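Local coordinates for protein tRNA-splicing endonuclease (Sulfolobus tokodaii, PDB 2CV8) that probably cleaves precursor tRNAs at both splice sites to excise the intron, leaving 2',3'-cyclic phosphate and 5'-hydroxyl ends, at residues L56-K61 with V93-R98; L50-Y55 with V103-I108. All blocks are in the same frame, centred on the assembly; numbering follows the deposited sequence.

Interaction 1: residues L56-K61 with V93-R98; sequences LVKKGK and VYEDLR
Lys58 and Glu95 make the whole of the direct contact between residues 56-61 and 93-98, and it is small: 70 Å² is buried, both sides summed. The evidence for a salt bridge is Lys58 NZ at 3.6 Å from Glu95 OE2, with no hydrogen bond between the segments. The methylenes of the lysine run beside the carboxylate, and the two side chains cross at about a right angle. Lys58 runs extended from a CG anti to the backbone N (chi1 180°) and turns only at its last bond, where chi4 of 74° swings NZ aside and leaves CD and CE next to Glu95 OE2. This is the solvent side, with Lys58 exposed at the end of its helix.

The packed side lies along the same helix pair, where Tyr94 rests on Ile51 and Glu52, and Glu95 itself touches Tyr55. Beyond the helix end, Lys59 NZ forms a second salt bridge, to Glu99 OE1. Gly60, with phi 70°, closes helix 50-58 in a Schellman motif: Lys61 N bonds to Leu56 O at 3.0 Å and Gly60 N to Val57 O at 2.7 Å. The arrangement is a solvent-side salt bridge at the margin of a helix-helix interface, joining the N-terminal domain to helix 87-99 of the catalytic domain.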
# COMPACT_ATOMS: atom_id res chain seq x y z
N LEU B 56 -2.11 -0.94 -28.74
CA LEU B 56 -2.88 -1.07 -29.98
C LEU B 56 -2.06 -1.69 -31.12
O LEU B 56 -2.58 -2.49 -31.90
CB LEU B 56 -3.43 0.29 -30.40
CG LEU B 56 -4.48 0.85 -29.45
CD1 LEU B 56 -4.97 2.20 -29.97
CD2 LEU B 56 -5.65 -0.13 -29.33
N VAL B 57 -0.80 -1.30 -31.22
CA VAL B 57 0.05 -1.87 -32.26
C VAL B 57 0.14 -3.37 -32.03
O VAL B 57 -0.10 -4.17 -32.94
CB VAL B 57 1.46 -1.27 -32.21
CG1 VAL B 57 2.43 -2.17 -32.97
CG2 VAL B 57 1.46 0.14 -32.81
N LYS B 58 0.48 -3.76 -30.81
CA LYS B 58 0.60 -5.16 -30.45
C LYS B 58 -0.71 -5.90 -30.72
O LYS B 58 -0.70 -7.09 -31.02
CB LYS B 58 0.97 -5.29 -28.97
CG LYS B 58 1.12 -6.72 -28.47
CD LYS B 58 1.01 -6.74 -26.95
CE LYS B 58 1.08 -8.15 -26.38
NZ LYS B 58 2.46 -8.70 -26.42
N LYS B 59 -1.82 -5.19 -30.61
CA LYS B 59 -3.13 -5.80 -30.83
C LYS B 59 -3.48 -5.84 -32.31
O LYS B 59 -4.56 -6.32 -32.69
CB LYS B 59 -4.23 -5.02 -30.09
CG LYS B 59 -4.09 -4.99 -28.57
CD LYS B 59 -3.91 -6.39 -27.97
CE LYS B 59 -5.06 -7.30 -28.30
NZ LYS B 59 -4.94 -8.59 -27.56
N GLY B 60 -2.57 -5.32 -33.14
CA GLY B 60 -2.77 -5.31 -34.58
C GLY B 60 -3.86 -4.36 -35.02
O GLY B 60 -4.24 -4.33 -36.19
N LYS B 61 -4.37 -3.57 -34.08
CA LYS B 61 -5.42 -2.61 -34.39
C LYS B 61 -4.87 -1.25 -34.82
O LYS B 61 -5.63 -0.32 -35.07
CB LYS B 61 -6.34 -2.43 -33.18
CG LYS B 61 -7.43 -3.47 -33.04
CD LYS B 61 -6.92 -4.78 -32.50
CE LYS B 61 -8.08 -5.72 -32.17
NZ LYS B 61 -7.64 -6.95 -31.45
N VAL B 93 1.11 -3.09 -16.39
CA VAL B 93 -0.20 -3.03 -15.76
C VAL B 93 -1.25 -2.61 -16.79
O VAL B 93 -2.36 -3.16 -16.82
CB VAL B 93 -0.25 -2.03 -14.56
CG1 VAL B 93 -1.63 -2.08 -13.89
CG2 VAL B 93 0.81 -2.35 -13.54
N TYR B 94 -0.92 -1.64 -17.64
CA TYR B 94 -1.88 -1.20 -18.64
C TYR B 94 -2.36 -2.39 -19.44
O TYR B 94 -3.57 -2.66 -19.52
CB TYR B 94 -1.26 -0.21 -19.62
CG TYR B 94 -2.28 0.29 -20.63
CD1 TYR B 94 -3.11 1.36 -20.33
CD2 TYR B 94 -2.45 -0.35 -21.84
CE1 TYR B 94 -4.09 1.78 -21.22
CE2 TYR B 94 -3.43 0.05 -22.74
CZ TYR B 94 -4.25 1.12 -22.42
OH TYR B 94 -5.25 1.48 -23.28
N GLU B 95 -1.40 -3.09 -20.03
CA GLU B 95 -1.67 -4.26 -20.86
C GLU B 95 -2.45 -5.35 -20.13
O GLU B 95 -3.49 -5.80 -20.61
CB GLU B 95 -0.35 -4.84 -21.36
CG GLU B 95 -0.50 -6.03 -22.25
CD GLU B 95 0.83 -6.67 -22.56
OE1 GLU B 95 1.47 -7.15 -21.59
OE2 GLU B 95 1.22 -6.69 -23.74
N ASP B 96 -1.94 -5.76 -18.97
CA ASP B 96 -2.57 -6.80 -18.17
C ASP B 96 -4.02 -6.45 -17.87
O ASP B 96 -4.92 -7.28 -18.04
CB ASP B 96 -1.80 -6.99 -16.87
CG ASP B 96 -2.35 -8.12 -15.99
OD1 ASP B 96 -3.07 -7.84 -15.01
OD2 ASP B 96 -2.05 -9.30 -16.29
N LEU B 97 -4.25 -5.22 -17.43
CA LEU B 97 -5.59 -4.80 -17.12
C LEU B 97 -6.44 -4.71 -18.37
O LEU B 97 -7.60 -5.11 -18.39
CB LEU B 97 -5.57 -3.46 -16.40
CG LEU B 97 -5.11 -3.54 -14.94
CD1 LEU B 97 -5.33 -2.19 -14.26
CD2 LEU B 97 -5.88 -4.62 -14.21
N ARG B 98 -5.85 -4.18 -19.43
CA ARG B 98 -6.57 -4.04 -20.68
C ARG B 98 -6.90 -5.43 -21.23
O ARG B 98 -8.02 -5.70 -21.68
CB ARG B 98 -5.71 -3.26 -21.67
CG ARG B 98 -6.51 -2.50 -22.68
CD ARG B 98 -7.05 -1.21 -22.10
NE ARG B 98 -8.24 -0.78 -22.83
CZ ARG B 98 -8.70 0.46 -22.90
NH1 ARG B 98 -8.07 1.45 -22.28
NH2 ARG B 98 -9.80 0.72 -23.57

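Interaction 2: residues L50-Y55 with V103-I108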
# COMPACT_ATOMS: atom_id res chain seq x y z
N LEU B 50 2.11 6.79 -25.60
CA LEU B 50 2.91 5.66 -26.05
C LEU B 50 2.39 4.34 -25.47
O LEU B 50 2.34 3.33 -26.17
CB LEU B 50 4.38 5.85 -25.67
CG LEU B 50 5.15 6.67 -26.70
CD1 LEU B 50 6.53 7.04 -26.17
CD2 LEU B 50 5.25 5.87 -27.99
N ILE B 51 1.97 4.36 -24.21
CA ILE B 51 1.44 3.16 -23.58
C ILE B 51 0.24 2.63 -24.37
O ILE B 51 0.15 1.43 -24.63
CB ILE B 51 1.06 3.43 -22.11
CG1 ILE B 51 2.32 3.60 -21.28
CG2 ILE B 51 0.26 2.27 -21.54
CD1 ILE B 51 2.05 3.89 -19.83
N GLU B 52 -0.67 3.51 -24.74
CA GLU B 52 -1.84 3.12 -25.52
C GLU B 52 -1.44 2.68 -26.93
O GLU B 52 -1.88 1.64 -27.43
CB GLU B 52 -2.82 4.28 -25.62
CG GLU B 52 -3.44 4.68 -24.32
CD GLU B 52 -4.52 5.72 -24.50
OE1 GLU B 52 -4.20 6.83 -24.96
OE2 GLU B 52 -5.69 5.42 -24.18
N GLY B 53 -0.61 3.49 -27.58
CA GLY B 53 -0.17 3.17 -28.92
C GLY B 53 0.54 1.84 -29.04
O GLY B 53 0.28 1.05 -29.95
N VAL B 54 1.46 1.58 -28.11
CA VAL B 54 2.21 0.34 -28.11
C VAL B 54 1.23 -0.83 -27.94
O VAL B 54 1.39 -1.87 -28.57
CB VAL B 54 3.30 0.33 -26.99
CG1 VAL B 54 3.97 -1.03 -26.89
CG2 VAL B 54 4.35 1.39 -27.29
N TYR B 55 0.22 -0.65 -27.09
CA TYR B 55 -0.76 -1.70 -26.87
C TYR B 55 -1.53 -1.99 -28.16
O TYR B 55 -1.58 -3.14 -28.61
CB TYR B 55 -1.76 -1.31 -25.78
CG TYR B 55 -2.77 -2.40 -25.49
CD1 TYR B 55 -2.36 -3.65 -25.05
CD2 TYR B 55 -4.14 -2.19 -25.69
CE1 TYR B 55 -3.27 -4.68 -24.82
CE2 TYR B 55 -5.06 -3.21 -25.47
CZ TYR B 55 -4.61 -4.45 -25.04
OH TYR B 55 -5.50 -5.48 -24.83
N VAL B 103 -11.42 -1.10 -18.97
CA VAL B 103 -11.18 0.06 -19.80
C VAL B 103 -10.23 0.88 -18.91
O VAL B 103 -10.59 1.29 -17.81
CB VAL B 103 -12.49 0.83 -20.08
CG1 VAL B 103 -12.22 2.08 -20.90
CG2 VAL B 103 -13.42 -0.07 -20.85
N VAL B 104 -9.02 1.08 -19.40
CA VAL B 104 -7.99 1.79 -18.66
C VAL B 104 -7.74 3.21 -19.14
O VAL B 104 -7.39 3.43 -20.30
CB VAL B 104 -6.67 1.01 -18.73
CG1 VAL B 104 -5.60 1.68 -17.86
CG2 VAL B 104 -6.91 -0.42 -18.31
N ARG B 105 -7.90 4.17 -18.25
CA ARG B 105 -7.68 5.57 -18.58
C ARG B 105 -6.59 6.12 -17.67
O ARG B 105 -6.12 5.43 -16.76
CB ARG B 105 -8.96 6.38 -18.35
CG ARG B 105 -10.17 5.94 -19.16
CD ARG B 105 -10.52 6.97 -20.21
NE ARG B 105 -9.92 6.65 -21.51
CZ ARG B 105 -9.63 7.55 -22.44
NH1 ARG B 105 -9.86 8.84 -22.23
NH2 ARG B 105 -9.11 7.15 -23.60
N SER B 106 -6.19 7.35 -17.93
CA SER B 106 -5.18 8.01 -17.12
C SER B 106 -5.79 8.18 -15.74
O SER B 106 -6.99 8.40 -15.63
CB SER B 106 -4.85 9.38 -17.70
OG SER B 106 -3.85 10.04 -16.94
N GLY B 107 -4.98 8.08 -14.70
CA GLY B 107 -5.50 8.27 -13.36
C GLY B 107 -4.83 9.44 -12.66
O GLY B 107 -4.96 9.59 -11.44
N ILE B 108 -4.13 10.27 -13.42
CA ILE B 108 -3.42 11.41 -12.85
C ILE B 108 -4.32 12.45 -12.16
O ILE B 108 -3.97 12.96 -11.10
CB ILE B 108 -2.55 12.09 -13.93
CG1 ILE B 108 -1.55 11.06 -14.46
CG2 ILE B 108 -1.79 13.27 -13.33
CD1 ILE B 108 -0.62 11.61 -15.50
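Arg105 NH2 is held by the backbone of the loop before strand 29-30, through a hydrogen bond to Gly28 O and a weak one to Tyr26 O, while Glu52 OE2 adds a long salt bridge at 3.9 Å from the same NH2. That last pairing is electrostatic alone: the oxygen sits well out of the guanidinium plane, no N-H points at it, and the carboxylate and guanidinium planes are turned 57° apart. Glu52 OE2 instead accepts a hydrogen bond from Gly28 N. Gly28 thus serves both charges, giving its N-H to the acid and its carbonyl to the base, and so probably does more to position them than their long direct approach.

Torsions explain how the groups converge. The CB of Arg105 points away from the helix, but bends at chi2 (-110°) and chi3 (95°) fold the chain back so that NH2 comes near Glu52, whose own chain is extended beyond CG. The backbones stay well apart, 9.3 Å between Glu52 CA and Val104 CA, and only 54 Å² is buried between the segments. Glu52 is buried, so the nearby guanidinium and Gly28 N-H would be expected to favour its charged form. Backbone bonds of Val103 with Tyr117 and Arg105 with Ala115 pair 103-106 with strand 114-117. Outermost in the catalytic domain's mixed sheet within this chain, 103-106 here meets the first turn of helix 50-58, through Gly28 and the long ion pair together.

How the interactions relate
Interactions 1 and 2 use successive parts of helix 50-58, against helix 87-99 and against the strand that follows it in the chain, and their centres are 9 Å apart. Side chains of helix 87-99 fill the space between: Tyr94 CD1 lies 3.5 Å from Val104 CG1, and Arg98 NH1 approaches Val104 O at 2.9 Å. Glu99, on the same helix, adds another tie by accepting a hydrogen bond from Tyr55 OH. Interaction 1 lies away from the predicted active site. Interaction 2 borders it, the Arg105 side chain being about 4 Å from that of Tyr117 and about 10 Å from that of Lys156.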